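Local atomic coordinates of adenylate kinase (Desulfovibrio gigas, PDB entry 2XB4), a protein that probably catalyses the reversible transfer of the terminal phosphate group between ATP and AMP, and carries a metal ion bound by three cysteines and a histidine. Residues A186-Y191 and F200-L205. Sequence-based numbering, arbitrary orientation.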
ATOM      1  N   ALA A 186      -3.366  29.402 -16.865  1.00  9.39           N
ATOM      2  CA  ALA A 186      -3.202  30.858 -17.123  1.00 11.45           C
ATOM      3  C   ALA A 186      -1.670  31.156 -17.265  1.00 11.57           C
ATOM      4  O   ALA A 186      -1.306  31.959 -18.118  1.00 12.46           O
ATOM      5  CB  ALA A 186      -3.829  31.653 -15.999  1.00  9.54           C
ATOM      6  N   ALA A 187      -0.816  30.493 -16.459  1.00  9.72           N
ATOM      7  CA  ALA A 187       0.627  30.704 -16.593  1.00 11.28           C
ATOM      8  C   ALA A 187       1.153  30.257 -17.969  1.00 12.79           C
ATOM      9  O   ALA A 187       1.947  31.008 -18.640  1.00 14.67           O
ATOM     10  CB  ALA A 187       1.434  30.020 -15.447  1.00  9.63           C
ATOM     11  N   ALA A 188       0.772  29.040 -18.370  1.00 11.56           N
ATOM     12  CA  ALA A 188       1.157  28.505 -19.706  1.00 12.60           C
ATOM     13  C   ALA A 188       0.710  29.469 -20.828  1.00 13.62           C
ATOM     14  O   ALA A 188       1.484  29.789 -21.739  1.00 13.61           O
ATOM     15  CB  ALA A 188       0.500  27.130 -19.933  1.00 11.49           C
ATOM     16  N   TYR A 189      -0.541  29.962 -20.744  1.00 13.79           N
ATOM     17  CA  TYR A 189      -1.067  30.886 -21.742  1.00 13.44           C
ATOM     18  C   TYR A 189      -0.384  32.268 -21.763  1.00 14.09           C
ATOM     19  O   TYR A 189      -0.339  32.899 -22.790  1.00 16.89           O
ATOM     20  CB  TYR A 189      -2.611  31.071 -21.624  1.00 14.74           C
ATOM     21  CG  TYR A 189      -3.423  29.814 -21.714  1.00 16.49           C
ATOM     22  CD1 TYR A 189      -2.903  28.630 -22.304  1.00 18.94           C
ATOM     23  CD2 TYR A 189      -4.761  29.810 -21.279  1.00 18.26           C
ATOM     24  CE1 TYR A 189      -3.690  27.447 -22.348  1.00 17.12           C
ATOM     25  CE2 TYR A 189      -5.563  28.671 -21.385  1.00 19.77           C
ATOM     26  CZ  TYR A 189      -5.056  27.514 -21.915  1.00 18.47           C
ATOM     27  OH  TYR A 189      -5.874  26.373 -21.942  1.00 17.98           O
ATOM     28  N   TYR A 190       0.091  32.734 -20.622  1.00 16.05           N
ATOM     29  CA  TYR A 190       0.890  33.927 -20.561  1.00 15.74           C
ATOM     30  C   TYR A 190       2.143  33.737 -21.445  1.00 16.36           C
ATOM     31  O   TYR A 190       2.512  34.659 -22.232  1.00 17.33           O
ATOM     32  CB  TYR A 190       1.220  34.187 -19.108  1.00 14.99           C
ATOM     33  CG  TYR A 190       2.346  35.127 -18.880  1.00 13.53           C
ATOM     34  CD1 TYR A 190       2.158  36.550 -18.989  1.00 15.62           C
ATOM     35  CD2 TYR A 190       3.595  34.659 -18.463  1.00 14.55           C
ATOM     36  CE1 TYR A 190       3.209  37.392 -18.724  1.00 19.09           C
ATOM     37  CE2 TYR A 190       4.688  35.585 -18.215  1.00 16.83           C
ATOM     38  CZ  TYR A 190       4.456  36.892 -18.345  1.00 19.03           C
ATOM     39  OH  TYR A 190       5.439  37.808 -18.099  1.00 22.15           O
ATOM     40  N   TYR A 191       2.736  32.548 -21.411  1.00 14.53           N
ATOM     41  CA  TYR A 191       3.885  32.299 -22.314  1.00 16.64           C
ATOM     42  C   TYR A 191       3.408  32.154 -23.778  1.00 15.15           C
ATOM     43  O   TYR A 191       4.024  32.752 -24.649  1.00 16.09           O
ATOM     44  CB  TYR A 191       4.773  31.112 -21.891  1.00 13.68           C
ATOM     45  CG  TYR A 191       5.492  31.432 -20.562  1.00 16.48           C
ATOM     46  CD1 TYR A 191       6.627  32.249 -20.538  1.00 19.96           C
ATOM     47  CD2 TYR A 191       5.054  30.885 -19.342  1.00 12.95           C
ATOM     48  CE1 TYR A 191       7.230  32.625 -19.297  1.00 19.17           C
ATOM     49  CE2 TYR A 191       5.661  31.213 -18.147  1.00 14.61           C
ATOM     50  CZ  TYR A 191       6.692  32.108 -18.124  1.00 17.22           C
ATOM     51  OH  TYR A 191       7.280  32.339 -16.936  1.00 20.58           O
ATOM     52  N   PHE A 200      10.269  32.735 -29.083  1.00 23.23           N
ATOM     53  CA  PHE A 200      10.306  31.282 -28.739  1.00 21.60           C
ATOM     54  C   PHE A 200       9.144  30.511 -29.344  1.00 21.42           C
ATOM     55  O   PHE A 200       8.203  31.129 -29.823  1.00 23.21           O
ATOM     56  CB  PHE A 200      10.485  31.000 -27.225  1.00 21.47           C
ATOM     57  CG  PHE A 200       9.367  31.564 -26.312  1.00 18.40           C
ATOM     58  CD1 PHE A 200       8.189  30.870 -26.134  1.00 17.20           C
ATOM     59  CD2 PHE A 200       9.548  32.789 -25.660  1.00 17.32           C
ATOM     60  CE1 PHE A 200       7.179  31.348 -25.245  1.00 16.51           C
ATOM     61  CE2 PHE A 200       8.581  33.285 -24.704  1.00 16.42           C
ATOM     62  CZ  PHE A 200       7.368  32.551 -24.521  1.00 12.60           C
ATOM     63  N   VAL A 201       9.235  29.186 -29.394  1.00 18.97           N
ATOM     64  CA  VAL A 201       8.199  28.429 -30.021  1.00 19.97           C
ATOM     65  C   VAL A 201       7.338  27.715 -28.947  1.00 19.45           C
ATOM     66  O   VAL A 201       7.863  27.125 -28.041  1.00 16.27           O
ATOM     67  CB  VAL A 201       8.802  27.433 -31.057  1.00 20.06           C
ATOM     68  CG1 VAL A 201       7.756  26.433 -31.540  1.00 25.41           C
ATOM     69  CG2 VAL A 201       9.530  28.177 -32.326  1.00 19.78           C
ATOM     70  N   TYR A 202       6.010  27.819 -29.063  1.00 18.26           N
ATOM     71  CA  TYR A 202       5.101  27.213 -28.092  1.00 18.02           C
ATOM     72  C   TYR A 202       4.530  25.941 -28.737  1.00 19.55           C
ATOM     73  O   TYR A 202       3.896  25.994 -29.827  1.00 19.52           O
ATOM     74  CB  TYR A 202       3.966  28.172 -27.776  1.00 17.18           C
ATOM     75  CG  TYR A 202       3.068  27.704 -26.583  1.00 15.90           C
ATOM     76  CD1 TYR A 202       3.390  28.061 -25.276  1.00 17.64           C
ATOM     77  CD2 TYR A 202       1.906  26.942 -26.803  1.00 18.19           C
ATOM     78  CE1 TYR A 202       2.571  27.714 -24.198  1.00 15.89           C
ATOM     79  CE2 TYR A 202       1.063  26.523 -25.693  1.00 15.78           C
ATOM     80  CZ  TYR A 202       1.418  26.957 -24.417  1.00 15.38           C
ATOM     81  OH  TYR A 202       0.674  26.689 -23.297  1.00 14.82           O
ATOM     82  N   ILE A 203       4.824  24.802 -28.121  1.00 16.72           N
ATOM     83  CA  ILE A 203       4.445  23.502 -28.710  1.00 18.02           C
ATOM     84  C   ILE A 203       3.255  22.941 -27.897  1.00 18.34           C
ATOM     85  O   ILE A 203       3.345  22.891 -26.678  1.00 16.55           O
ATOM     86  CB  ILE A 203       5.617  22.526 -28.650  1.00 18.57           C
ATOM     87  CG1 ILE A 203       6.755  23.029 -29.570  1.00 16.49           C
ATOM     88  CG2 ILE A 203       5.177  21.051 -29.200  1.00 19.08           C
ATOM     89  CD1 ILE A 203       8.038  22.102 -29.495  1.00 22.65           C
ATOM     90  N   GLU A 204       2.162  22.554 -28.573  1.00 18.18           N
ATOM     91  CA  GLU A 204       0.996  21.964 -27.900  1.00 19.23           C
ATOM     92  C   GLU A 204       0.987  20.506 -28.292  1.00 21.73           C
ATOM     93  O   GLU A 204       1.008  20.188 -29.510  1.00 22.66           O
ATOM     94  CB  GLU A 204      -0.269  22.626 -28.443  1.00 21.34           C
ATOM     95  CG  GLU A 204      -0.487  24.078 -27.965  1.00 22.76           C
ATOM     96  CD  GLU A 204      -1.816  24.623 -28.509  1.00 33.27           C
ATOM     97  OE1 GLU A 204      -2.284  24.159 -29.554  1.00 42.93           O
ATOM     98  OE2 GLU A 204      -2.427  25.484 -27.897  1.00 36.22           O
ATOM     99  N   LEU A 205       1.050  19.625 -27.310  1.00 19.36           N
ATOM    100  CA  LEU A 205       1.030  18.194 -27.522  1.00 21.23           C
ATOM    101  C   LEU A 205      -0.347  17.648 -27.133  1.00 22.38           C
ATOM    102  O   LEU A 205      -0.840  17.910 -26.023  1.00 22.05           O
ATOM    103  CB  LEU A 205       2.111  17.569 -26.626  1.00 21.51           C
ATOM    104  CG  LEU A 205       3.544  17.893 -27.017  1.00 21.99           C
ATOM    105  CD1 LEU A 205       4.539  17.108 -26.017  1.00 21.22           C
ATOM    106  CD2 LEU A 205       3.815  17.511 -28.546  1.00 21.10           C
TER
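Helix packing against the edge strand of the parallel sheet in the CORE domain of adenylate kinase brings Ala188 and Tyr191 onto Tyr202 and Phe200. The chain leaves the helix, makes a short helical turn and returns as strand 201-206, which pairs with strand 108-113; the axes of the two short segments come within 10.2 Å at closest approach, their directions 136° apart, and the Tyr202 and Phe200 rings bridge most of the distance. With CG anti to the backbone N (chi1 -171°), the Tyr202 ring extends from the strand to the helix, where CE1 lies 3.4 Å from Ala188 O and the hydroxyl OH rests 3.4 Å from Ala188 CB. The same OH meets the rim of the Tyr189 ring near its plane, 4.2 Å from CD1, and hydrogen-bonds to Glu111 OE1 on the neighbouring strand. Phe200, just before the strand, serves the other end: its CZ sits 3.4 Å from Tyr191 O and 4.0 Å from Tyr191 CB, reaching the Tyr191 ring at its edge, so the two rings do not stack. One face of the Tyr191 ring lies under Tyr190 CD2, and the Tyr191 side chain also touches Pro86, a predicted AMP-binding residue. Cohesion between the segments is therefore van der Waals in kind, ring carbons lying against backbone carbonyl oxygens and the tyrosine hydroxyl against an alanine methyl, while that hydroxyl is satisfied by Glu111.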